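Local coordinates for protein tripeptidase (Staphylococcus aureus subsp. aureus, PDB 3RZA) that probably hydrolyses tripeptides as a metal-dependent peptidase of the M20/M25/M40 family, at residues L57-K62 with C79-T84; T193-A198 with S355-V360; T212-T217 with A256-A261. All coordinates share one frame; numbering follows the deposited sequence. Where two conformers were deposited one is given.

In the fold
From the N terminus, the chain first closes a short loop at contact 1, where residues 57-62, following helix 46-56, pair with 79-84 in the large mixed sheet. Contact 2 opens later, at 193-198, and is completed only when strand 355-359 returns to the same sheet, the centres of contacts 1 and 2 lying about 24 Å apart. Contact 3 is nested inside that long loop: 212-217 and 256-261 meet in the excursion between the two halves of contact 2, about 52 Å from it between centres. Contacts 1 and 3 lie on opposite sides of the chain's centre. Contact 2 thus brings together the two ends of the excursion, whose far end meets a second subunit at contact 3.

Contact 1 of 3, residues L57-K62 with C79-T84; sequences LGLDVK and CTMNST
The flat groups meeting between Asp60 and Thr80 are peptide units of two antiparallel strands. Asp60 N lies in the plane of the Thr80 carbonyl, 2.9 Å from its O; in the return bond Thr80 N comes to Asp60 O tilted 33° from the carbonyl plane. A water also donates to Asp60 O, and Cys79 CA makes a CA-H...O contact with it at 3.5 Å.

On one face of the sheet lie Val61 and Cys79. Cys79 SG sits against the branches of Val61, 3.6 Å from CG2, and Phe54 of helix 46-56 covers both residues. Just before the strand, Leu59 has CG beside its own backbone N (chi1 -76°), which carries CD2 to 3.7 Å from Cys79 CB while CG rests 4.1 Å from Met81 CB. Leu141 of helix 128-147 packs on Leu59 and on Met81, present here as selenomethionine. Gly58, with phi of 101°, turns the chain out of the preceding helix in a Schellman motif.

Asp60 and Thr80 occupy the other face. In the Asp60 conformer described, the syn lone pair of OD1 receives Lys62 NZ at 3.0 Å, and Thr80 OG1 bonds to Gln155 NE2; the water lies doubtfully close to this hydroxyl.

The chemistry is therefore two-sided: aliphatic groups and a weakly polar sulfur suit the helix-covered face, whereas charge, hydroxyl and water suit the other.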
ATOM      1  N   LEU A  57      -0.791 -11.705  49.464  1.00 22.89           N
ATOM      2  CA  LEU A  57      -0.012 -12.961  49.623  1.00 23.30           C
ATOM      3  C   LEU A  57       1.308 -12.804  50.442  1.00 25.42           C
ATOM      4  O   LEU A  57       2.037 -13.781  50.592  1.00 25.76           O
ATOM      5  CB  LEU A  57       0.287 -13.586  48.233  1.00 23.05           C
ATOM      6  CG  LEU A  57      -0.928 -14.147  47.469  1.00 20.61           C
ATOM      7  CD1 LEU A  57      -0.603 -14.368  46.029  1.00 17.29           C
ATOM      8  CD2 LEU A  57      -1.403 -15.443  48.093  1.00 23.62           C
ATOM      9  N   GLY A  58       1.601 -11.586  50.940  1.00 25.73           N
ATOM     10  CA  GLY A  58       2.684 -11.315  51.913  1.00 26.63           C
ATOM     11  C   GLY A  58       3.968 -10.720  51.318  1.00 28.80           C
ATOM     12  O   GLY A  58       5.030 -10.767  51.962  1.00 29.09           O
ATOM     13  N   LEU A  59       3.882 -10.137  50.116  1.00 27.95           N
ATOM     14  CA  LEU A  59       5.064  -9.638  49.388  1.00 27.13           C
ATOM     15  C   LEU A  59       5.178  -8.129  49.564  1.00 27.03           C
ATOM     16  O   LEU A  59       4.156  -7.455  49.701  1.00 27.99           O
ATOM     17  CB  LEU A  59       4.987 -10.002  47.902  1.00 24.87           C
ATOM     18  CG  LEU A  59       5.309 -11.475  47.575  1.00 28.62           C
ATOM     19  CD1 LEU A  59       4.160 -12.425  47.960  1.00 27.02           C
ATOM     20  CD2 LEU A  59       5.672 -11.660  46.114  1.00 20.32           C
ATOM     21  N   ASP A  60       6.417  -7.624  49.590  1.00 27.19           N
ATOM     22  CA  ASP A  60       6.667  -6.166  49.517  0.60 28.06           C
ATOM     23  C   ASP A  60       6.696  -5.782  48.040  1.00 26.08           C
ATOM     24  O   ASP A  60       7.583  -6.213  47.282  1.00 26.93           O
ATOM     25  CB  ASP A  60       7.978  -5.753  50.216  0.60 29.09           C
ATOM     26  CG  ASP A  60       8.171  -4.205  50.274  0.60 33.76           C
ATOM     27  OD1 ASP A  60       8.682  -3.625  49.291  0.60 37.99           O
ATOM     28  OD2 ASP A  60       7.837  -3.577  51.309  0.60 34.37           O
ATOM     29  N   VAL A  61       5.724  -4.968  47.621  1.00 23.16           N
ATOM     30  CA  VAL A  61       5.576  -4.602  46.205  1.00 23.53           C
ATOM     31  C   VAL A  61       6.074  -3.186  45.967  1.00 24.10           C
ATOM     32  O   VAL A  61       5.636  -2.275  46.637  1.00 25.10           O
ATOM     33  CB  VAL A  61       4.114  -4.739  45.753  1.00 21.88           C
ATOM     34  CG1 VAL A  61       3.944  -4.231  44.322  1.00 19.42           C
ATOM     35  CG2 VAL A  61       3.695  -6.197  45.848  1.00 20.71           C
ATOM     36  N   LYS A  62       7.014  -3.033  45.029  1.00 25.14           N
ATOM     37  CA  LYS A  62       7.489  -1.728  44.578  1.00 26.61           C
ATOM     38  C   LYS A  62       7.142  -1.559  43.112  1.00 24.76           C
ATOM     39  O   LYS A  62       7.063  -2.551  42.367  1.00 24.56           O
ATOM     40  CB  LYS A  62       9.010  -1.567  44.799  1.00 27.49           C
ATOM     41  CG  LYS A  62       9.446  -1.737  46.283  1.00 32.39           C
ATOM     42  CD  LYS A  62      10.331  -0.606  46.787  1.00 39.43           C
ATOM     43  CE  LYS A  62      10.868  -0.881  48.213  1.00 43.94           C
ATOM     44  NZ  LYS A  62       9.820  -0.805  49.275  1.00 42.39           N
ATOM     45  N   CYS A  79       7.796  -7.440  43.032  1.00 20.20           N
ATOM     46  CA  CYS A  79       7.214  -7.938  44.294  1.00 23.44           C
ATOM     47  C   CYS A  79       8.175  -8.926  44.909  1.00 23.83           C
ATOM     48  O   CYS A  79       8.489  -9.929  44.286  1.00 25.57           O
ATOM     49  CB  CYS A  79       5.859  -8.603  44.051  1.00 21.43           C
ATOM     50  SG  CYS A  79       4.851  -7.786  42.814  1.00 24.27           S
ATOM     51  N   THR A  80       8.636  -8.638  46.123  1.00 21.80           N
ATOM     52  CA  THR A  80       9.720  -9.385  46.745  1.00 23.06           C
ATOM     53  C   THR A  80       9.200 -10.153  47.954  1.00 25.33           C
ATOM     54  O   THR A  80       8.441  -9.610  48.787  1.00 22.74           O
ATOM     55  CB  THR A  80      10.874  -8.457  47.176  1.00 23.36           C
ATOM     56  OG1 THR A  80      11.399  -7.786  46.018  1.00 21.38           O
ATOM     57  CG2 THR A  80      11.994  -9.251  47.857  1.00 20.23           C
HETATM   58  N   MSE A  81       9.641 -11.406  48.041  1.00 25.42           N
HETATM   59  CA  MSE A  81       9.290 -12.329  49.085  1.00 27.57           C
HETATM   60  C   MSE A  81      10.604 -12.636  49.776  1.00 29.00           C
HETATM   61  O   MSE A  81      11.480 -13.179  49.134  1.00 28.73           O
HETATM   62  CB  MSE A  81       8.688 -13.589  48.429  1.00 28.12           C
HETATM   63  CG  MSE A  81       8.705 -14.792  49.261  1.00 34.69           C
HETATM   64 SE   MSE A  81       7.546 -16.197  48.596  0.75 41.84          SE
HETATM   65  CE  MSE A  81       6.117 -15.905  49.901  1.00 38.05           C
ATOM     66  N   ASN A  82      10.756 -12.277  51.057  1.00 29.45           N
ATOM     67  CA  ASN A  82      12.019 -12.532  51.784  1.00 32.39           C
ATOM     68  C   ASN A  82      12.295 -14.015  51.998  1.00 31.40           C
ATOM     69  O   ASN A  82      11.374 -14.807  52.072  1.00 29.78           O
ATOM     70  CB  ASN A  82      12.036 -11.824  53.156  1.00 34.91           C
ATOM     71  CG  ASN A  82      12.187 -10.295  53.044  1.00 39.45           C
ATOM     72  OD1 ASN A  82      12.516  -9.754  51.986  1.00 40.98           O
ATOM     73  ND2 ASN A  82      11.969  -9.606  54.160  1.00 46.33           N
ATOM     74  N   SER A  83      13.578 -14.365  52.086  1.00 31.81           N
ATOM     75  CA  SER A  83      14.009 -15.717  52.464  1.00 32.57           C
ATOM     76  C   SER A  83      13.460 -16.120  53.831  1.00 33.41           C
ATOM     77  O   SER A  83      13.514 -15.330  54.770  1.00 31.82           O
ATOM     78  CB  SER A  83      15.550 -15.796  52.508  1.00 33.70           C
ATOM     79  OG  SER A  83      15.989 -17.103  52.828  1.00 30.51           O
ATOM     80  N   THR A  84      12.869 -17.318  53.900  1.00 34.46           N
ATOM     81  CA  THR A  84      12.613 -18.007  55.170  1.00 36.54           C
ATOM     82  C   THR A  84      13.657 -19.123  55.478  1.00 39.33           C
ATOM     83  O   THR A  84      13.449 -19.913  56.397  1.00 43.09           O
ATOM     84  CB  THR A  84      11.181 -18.570  55.208  1.00 34.87           C
ATOM     85  OG1 THR A  84      11.027 -19.568  54.200  1.00 35.52           O
ATOM     86  CG2 THR A  84      10.161 -17.450  54.987  1.00 34.16           C
TER
HETATM   87  O   HOH W   1      10.334  -5.484  45.771  1.00 26.17           O

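Contact 2 of 3, residues T193-A198 with S355-V360; sequences TTVVGA and SVILGV
Val195 and Ile357 form a hydrogen-bonded antiparallel pair, and the valine can be followed outward atom by atom. Val195 CB stands 3.5 Å from Ile357 O and 3.8 Å from Ile357 CB. Beyond it the branches part: Val195 CG1, anti to the backbone N (chi1 173°), runs out to Ile357 CG1 at 4.0 Å, while CG2, beside the backbone N, has Ile357 O as its neighbour. Beta-branched chains suit such a pair because their bulk lies close to the strands.

The backbones bond in both directions: Val195 N to Ile357 O at 2.7 Å, and Ile357 N back to Val195 O at 3.0 Å. Two residues further on, Gly359 N reaches Thr193 O at 2.9 Å; having no side chain, the glycine leaves this carbonyl room.

On the other face Thr194 CG2 presses on Val356 CG2 at 3.4 Å, tighter than ordinary carbon contact. That valine branch sits between its own backbone N and carbonyl carbon, and Val319 and Val320 of helix 318-329 pack on the same side chain.

Strand 355-359 has strand 181-184 running parallel on another flank, and the side chain of Ile357 is about 8 Å from the zinc ion. Such a sheet core beside the metal site, with helices packed on it, is characteristic of the catalytic domain of M20 peptidases.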
ATOM      1  N   THR A 193       9.658 -27.762  28.704  1.00 15.94           N
ATOM      2  CA  THR A 193      10.668 -27.305  27.742  1.00 17.45           C
ATOM      3  C   THR A 193      11.139 -25.910  28.129  1.00 16.48           C
ATOM      4  O   THR A 193      10.325 -25.073  28.523  1.00 15.49           O
ATOM      5  CB  THR A 193      10.091 -27.313  26.320  1.00 17.27           C
ATOM      6  OG1 THR A 193       9.737 -28.666  25.998  1.00 17.24           O
ATOM      7  CG2 THR A 193      11.105 -26.777  25.296  1.00 17.26           C
ATOM      8  N   THR A 194      12.461 -25.682  28.047  1.00 17.24           N
ATOM      9  CA  THR A 194      13.098 -24.416  28.466  1.00 14.78           C
ATOM     10  C   THR A 194      13.800 -23.809  27.261  1.00 16.98           C
ATOM     11  O   THR A 194      14.596 -24.475  26.619  1.00 16.02           O
ATOM     12  CB  THR A 194      14.159 -24.668  29.588  1.00 15.93           C
ATOM     13  OG1 THR A 194      13.549 -25.392  30.647  1.00 18.83           O
ATOM     14  CG2 THR A 194      14.723 -23.366  30.136  1.00 10.46           C
ATOM     15  N   VAL A 195      13.484 -22.547  26.951  1.00 15.30           N
ATOM     16  CA  VAL A 195      14.231 -21.782  25.983  1.00 14.87           C
ATOM     17  C   VAL A 195      15.521 -21.267  26.644  1.00 14.84           C
ATOM     18  O   VAL A 195      15.443 -20.482  27.597  1.00 14.59           O
ATOM     19  CB  VAL A 195      13.419 -20.577  25.483  1.00 13.41           C
ATOM     20  CG1 VAL A 195      14.279 -19.696  24.600  1.00 12.75           C
ATOM     21  CG2 VAL A 195      12.136 -21.035  24.774  1.00 12.21           C
ATOM     22  N   VAL A 196      16.675 -21.692  26.127  1.00 15.85           N
ATOM     23  CA  VAL A 196      18.025 -21.283  26.655  1.00 15.35           C
ATOM     24  C   VAL A 196      18.735 -20.242  25.801  1.00 17.79           C
ATOM     25  O   VAL A 196      19.817 -19.754  26.175  1.00 16.18           O
ATOM     26  CB  VAL A 196      18.968 -22.512  26.897  1.00 17.06           C
ATOM     27  CG1 VAL A 196      18.307 -23.475  27.921  1.00 18.39           C
ATOM     28  CG2 VAL A 196      19.354 -23.256  25.552  1.00 15.21           C
ATOM     29  N   GLY A 197      18.129 -19.872  24.676  1.00 16.64           N
ATOM     30  CA  GLY A 197      18.672 -18.853  23.840  1.00 18.04           C
ATOM     31  C   GLY A 197      17.612 -18.292  22.947  1.00 16.28           C
ATOM     32  O   GLY A 197      16.625 -18.964  22.668  1.00 17.03           O
ATOM     33  N   ALA A 198      17.819 -17.051  22.515  1.00 17.48           N
ATOM     34  CA  ALA A 198      16.865 -16.310  21.669  1.00 18.11           C
ATOM     35  C   ALA A 198      17.698 -15.380  20.788  1.00 19.73           C
ATOM     36  O   ALA A 198      18.796 -15.001  21.196  1.00 21.44           O
ATOM     37  CB  ALA A 198      15.874 -15.509  22.555  1.00 16.70           C
ATOM     38  N   SER A 355      18.903 -15.570  32.596  1.00 21.54           N
ATOM     39  CA  SER A 355      17.471 -15.797  32.489  1.00 20.99           C
ATOM     40  C   SER A 355      17.171 -16.720  31.320  1.00 21.04           C
ATOM     41  O   SER A 355      17.730 -16.554  30.248  1.00 24.35           O
ATOM     42  CB  SER A 355      16.737 -14.478  32.329  1.00 21.71           C
ATOM     43  OG  SER A 355      17.051 -13.592  33.397  1.00 22.50           O
ATOM     44  N   VAL A 356      16.298 -17.697  31.558  1.00 19.39           N
ATOM     45  CA  VAL A 356      15.798 -18.615  30.532  1.00 17.95           C
ATOM     46  C   VAL A 356      14.271 -18.546  30.587  1.00 18.63           C
ATOM     47  O   VAL A 356      13.704 -18.006  31.550  1.00 17.84           O
ATOM     48  CB  VAL A 356      16.333 -20.072  30.773  1.00 17.13           C
ATOM     49  CG1 VAL A 356      17.873 -20.052  30.870  1.00 15.89           C
ATOM     50  CG2 VAL A 356      15.731 -20.677  32.000  1.00 17.87           C
ATOM     51  N   ILE A 357      13.616 -19.079  29.559  1.00 17.03           N
ATOM     52  CA  ILE A 357      12.205 -18.840  29.326  1.00 16.41           C
ATOM     53  C   ILE A 357      11.504 -20.200  29.381  1.00 17.15           C
ATOM     54  O   ILE A 357      11.865 -21.107  28.629  1.00 17.25           O
ATOM     55  CB  ILE A 357      11.916 -18.138  27.946  1.00 17.47           C
ATOM     56  CG1 ILE A 357      13.056 -17.194  27.523  1.00 19.31           C
ATOM     57  CG2 ILE A 357      10.592 -17.357  27.990  1.00 15.37           C
ATOM     58  CD1 ILE A 357      13.318 -16.032  28.540  1.00 15.35           C
ATOM     59  N   LEU A 358      10.524 -20.330  30.282  1.00 15.37           N
ATOM     60  CA  LEU A 358       9.814 -21.578  30.503  1.00 16.39           C
ATOM     61  C   LEU A 358       8.649 -21.694  29.543  1.00 16.38           C
ATOM     62  O   LEU A 358       7.893 -20.727  29.361  1.00 17.09           O
ATOM     63  CB  LEU A 358       9.267 -21.641  31.930  1.00 15.25           C
ATOM     64  CG  LEU A 358      10.272 -21.544  33.067  1.00 16.41           C
ATOM     65  CD1 LEU A 358       9.508 -21.503  34.405  1.00 15.70           C
ATOM     66  CD2 LEU A 358      11.301 -22.691  33.020  1.00 13.80           C
ATOM     67  N   GLY A 359       8.473 -22.882  28.965  1.00 16.32           N
ATOM     68  CA  GLY A 359       7.298 -23.177  28.166  1.00 15.15           C
ATOM     69  C   GLY A 359       6.035 -23.061  28.994  1.00 15.47           C
ATOM     70  O   GLY A 359       5.982 -23.594  30.104  1.00 15.23           O
ATOM     71  N   VAL A 360       5.049 -22.310  28.482  1.00 14.57           N
ATOM     72  CA  VAL A 360       3.755 -22.127  29.123  1.00 14.59           C
ATOM     73  C   VAL A 360       2.696 -23.144  28.591  1.00 17.66           C
ATOM     74  O   VAL A 360       1.678 -23.398  29.264  1.00 16.05           O
ATOM     75  CB  VAL A 360       3.251 -20.657  28.941  1.00 15.32           C
ATOM     76  CG1 VAL A 360       1.879 -20.435  29.606  1.00 12.92           C
ATOM     77  CG2 VAL A 360       4.268 -19.682  29.524  1.00 18.87           C
TER

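Contact 3 of 3, residues T212-T217 with A256-A261; sequences TAHAST and ATNIVA. With CIT (citric acid), chain F.
His214 and Asn258 form part of a polar pocket at the subunit interface, occupied here by citrate, probably from the crystallisation liquor. His214 NE2 gives a nearly straight hydrogen bond, 2.9 Å and 162°, to citrate O4, which lies at the edge of the ring. Asn258 ND2 also reaches citrate O4 at 2.9 Å, though more weakly because the bond is bent. Gly342 N and Arg271 NH2 of the second subunit also bind the citrate. A histidine lent across the dimer in this way is consistent with dimeric M20 relatives, where one from the partner helps to bind substrate.

Ser216 fixes the ring at ND1, the hydrogen bond between His214 ND1 and Ser216 OG being 2.8 Å long, and Asn258 O lies 3.6 Å above one face of the His214 ring, over its centre. Asn258 O also accepts Ala215 N at 2.9 Å, with the donor well above the carbonyl plane. Alanine suits position 215, its small Ala215 CB fitting 3.4 Å from Asn258 O. Val260 N completes the backbone join to Ala213 O at 2.8 Å.

Asn247 of the second subunit donates to the carbonyls of Thr257 and Ile259, holding this loop to the partner. Segment 212-217 links strand 194-209 to helix 224-234; segment 256-261 connects strands 244-253 and 263-272, with a backbone hydrogen bond between Ala261 and Ala224 tying it to the start of that helix.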
ATOM      1  N   THR A 212       9.261  10.774 -11.192  1.00 23.19           N
ATOM      2  CA  THR A 212       7.948  10.705 -11.877  0.60 23.44           C
ATOM      3  C   THR A 212       8.046  11.006 -13.357  1.00 22.04           C
ATOM      4  O   THR A 212       8.890  11.793 -13.780  1.00 22.63           O
ATOM      5  CB  THR A 212       6.911  11.749 -11.337  0.60 24.70           C
ATOM      6  OG1 THR A 212       7.467  13.069 -11.391  0.60 30.75           O
ATOM      7  CG2 THR A 212       6.529  11.459  -9.980  0.60 26.42           C
ATOM      8  N   ALA A 213       7.155  10.402 -14.130  1.00 18.95           N
ATOM      9  CA  ALA A 213       7.024  10.666 -15.539  1.00 21.59           C
ATOM     10  C   ALA A 213       5.749   9.986 -15.970  1.00 19.84           C
ATOM     11  O   ALA A 213       5.232   9.118 -15.252  1.00 21.01           O
ATOM     12  CB  ALA A 213       8.233  10.098 -16.340  1.00 16.89           C
ATOM     13  N   HIS A 214       5.263  10.350 -17.136  1.00 20.62           N
ATOM     14  CA  HIS A 214       4.102   9.668 -17.711  1.00 23.44           C
ATOM     15  C   HIS A 214       4.534   8.259 -18.191  1.00 20.74           C
ATOM     16  O   HIS A 214       5.677   8.069 -18.643  1.00 22.71           O
ATOM     17  CB  HIS A 214       3.476  10.510 -18.837  1.00 23.71           C
ATOM     18  CG  HIS A 214       2.061  10.133 -19.131  1.00 32.73           C
ATOM     19  ND1 HIS A 214       1.723   9.222 -20.107  1.00 37.30           N
ATOM     20  CD2 HIS A 214       0.902  10.478 -18.523  1.00 35.89           C
ATOM     21  CE1 HIS A 214       0.412   9.052 -20.117  1.00 39.23           C
ATOM     22  NE2 HIS A 214      -0.110   9.803 -19.165  1.00 40.49           N
ATOM     23  N   ALA A 215       3.656   7.272 -18.034  1.00 19.60           N
ATOM     24  CA  ALA A 215       3.996   5.875 -18.356  1.00 19.67           C
ATOM     25  C   ALA A 215       4.233   5.634 -19.857  1.00 21.85           C
ATOM     26  O   ALA A 215       4.918   4.686 -20.223  1.00 22.76           O
ATOM     27  CB  ALA A 215       2.930   4.918 -17.817  1.00 18.73           C
ATOM     28  N   SER A 216       3.666   6.490 -20.719  1.00 22.50           N
ATOM     29  CA  SER A 216       3.971   6.479 -22.156  1.00 23.48           C
ATOM     30  C   SER A 216       5.402   6.916 -22.523  1.00 24.17           C
ATOM     31  O   SER A 216       5.848   6.623 -23.649  1.00 23.09           O
ATOM     32  CB  SER A 216       2.967   7.354 -22.928  1.00 22.88           C
ATOM     33  OG  SER A 216       3.084   8.693 -22.535  1.00 19.48           O
ATOM     34  N   THR A 217       6.093   7.622 -21.608  1.00 23.01           N
ATOM     35  CA  THR A 217       7.479   8.085 -21.822  1.00 24.16           C
ATOM     36  C   THR A 217       8.351   7.664 -20.625  1.00 24.83           C
ATOM     37  O   THR A 217       8.912   8.519 -19.921  1.00 26.23           O
ATOM     38  CB  THR A 217       7.522   9.616 -21.990  1.00 24.69           C
ATOM     39  OG1 THR A 217       7.043  10.245 -20.794  1.00 26.15           O
ATOM     40  CG2 THR A 217       6.662  10.055 -23.175  1.00 25.25           C
ATOM     41  N   ALA A 256      -0.853   5.450  -9.498  1.00 23.49           N
ATOM     42  CA  ALA A 256      -1.634   5.302 -10.724  1.00 21.03           C
ATOM     43  C   ALA A 256      -0.891   4.507 -11.800  1.00 19.82           C
ATOM     44  O   ALA A 256       0.353   4.599 -11.936  1.00 21.92           O
ATOM     45  CB  ALA A 256      -2.067   6.719 -11.266  1.00 19.94           C
ATOM     46  N   THR A 257      -1.648   3.751 -12.583  1.00 19.47           N
ATOM     47  CA  THR A 257      -1.065   2.906 -13.656  1.00 20.00           C
ATOM     48  C   THR A 257      -0.340   3.700 -14.739  1.00 19.62           C
ATOM     49  O   THR A 257       0.680   3.241 -15.256  1.00 20.46           O
ATOM     50  CB  THR A 257      -2.114   1.970 -14.285  1.00 19.10           C
ATOM     51  OG1 THR A 257      -3.210   2.735 -14.790  1.00 22.04           O
ATOM     52  CG2 THR A 257      -2.614   0.984 -13.240  1.00 20.85           C
ATOM     53  N   ASN A 258      -0.816   4.919 -15.004  1.00 19.17           N
ATOM     54  CA  ASN A 258      -0.264   5.795 -16.054  1.00 19.43           C
ATOM     55  C   ASN A 258       0.871   6.737 -15.613  1.00 20.02           C
ATOM     56  O   ASN A 258       1.299   7.588 -16.413  1.00 17.72           O
ATOM     57  CB  ASN A 258      -1.395   6.605 -16.724  1.00 21.24           C
ATOM     58  CG  ASN A 258      -2.011   7.663 -15.800  1.00 26.33           C
ATOM     59  OD1 ASN A 258      -2.086   7.478 -14.588  1.00 23.87           O
ATOM     60  ND2 ASN A 258      -2.475   8.757 -16.385  1.00 29.62           N
ATOM     61  N   ILE A 259       1.373   6.560 -14.380  1.00 17.89           N
ATOM     62  CA  ILE A 259       2.483   7.356 -13.831  1.00 19.42           C
ATOM     63  C   ILE A 259       3.613   6.428 -13.408  1.00 18.18           C
ATOM     64  O   ILE A 259       3.363   5.431 -12.729  1.00 20.36           O
ATOM     65  CB  ILE A 259       1.977   8.192 -12.600  1.00 20.42           C
ATOM     66  CG1 ILE A 259       0.915   9.211 -13.043  1.00 25.14           C
ATOM     67  CG2 ILE A 259       3.134   8.896 -11.895  1.00 26.09           C
ATOM     68  CD1 ILE A 259       1.392  10.224 -14.109  1.00 25.04           C
ATOM     69  N   VAL A 260       4.851   6.740 -13.812  1.00 20.44           N
ATOM     70  CA  VAL A 260       6.031   6.036 -13.290  1.00 18.59           C
ATOM     71  C   VAL A 260       6.109   6.348 -11.773  1.00 19.93           C
ATOM     72  O   VAL A 260       6.105   7.523 -11.383  1.00 21.98           O
ATOM     73  CB  VAL A 260       7.370   6.423 -14.037  1.00 20.58           C
ATOM     74  CG1 VAL A 260       8.593   5.694 -13.419  1.00 19.63           C
ATOM     75  CG2 VAL A 260       7.294   6.091 -15.521  1.00 15.94           C
ATOM     76  N   ALA A 261       6.094   5.290 -10.942  1.00 17.39           N
ATOM     77  CA  ALA A 261       6.038   5.419  -9.474  1.00 18.45           C
ATOM     78  C   ALA A 261       7.342   5.972  -8.938  1.00 16.81           C
ATOM     79  O   ALA A 261       8.399   5.406  -9.201  1.00 18.96           O
ATOM     80  CB  ALA A 261       5.755   4.027  -8.817  1.00 16.86           C
TER
HETATM   81  C1  CIT F 406      -5.276   6.389 -19.467  1.00 57.61           C
HETATM   82  O1  CIT F 406      -6.499   6.155 -19.384  1.00 56.11           O
HETATM   83  O2  CIT F 406      -4.533   6.063 -18.514  1.00 50.56           O
HETATM   84  C2  CIT F 406      -4.725   7.066 -20.708  1.00 58.81           C
HETATM   85  C3  CIT F 406      -3.886   8.323 -20.393  1.00 60.97           C
HETATM   86  O7  CIT F 406      -2.717   7.957 -19.605  1.00 56.79           O
HETATM   87  C4  CIT F 406      -4.709   9.367 -19.605  1.00 60.95           C
HETATM   88  C5  CIT F 406      -3.929  10.611 -19.267  1.00 62.07           C
HETATM   89  O3  CIT F 406      -4.374  11.711 -19.635  1.00 64.69           O
HETATM   90  O4  CIT F 406      -2.851  10.565 -18.626  1.00 60.29           O
HETATM   91  C6  CIT F 406      -3.378   8.891 -21.719  1.00 61.72           C
HETATM   92  O5  CIT F 406      -2.320   9.573 -21.767  1.00 62.45           O
HETATM   93  O6  CIT F 406      -3.992   8.666 -22.791  1.00 61.37           O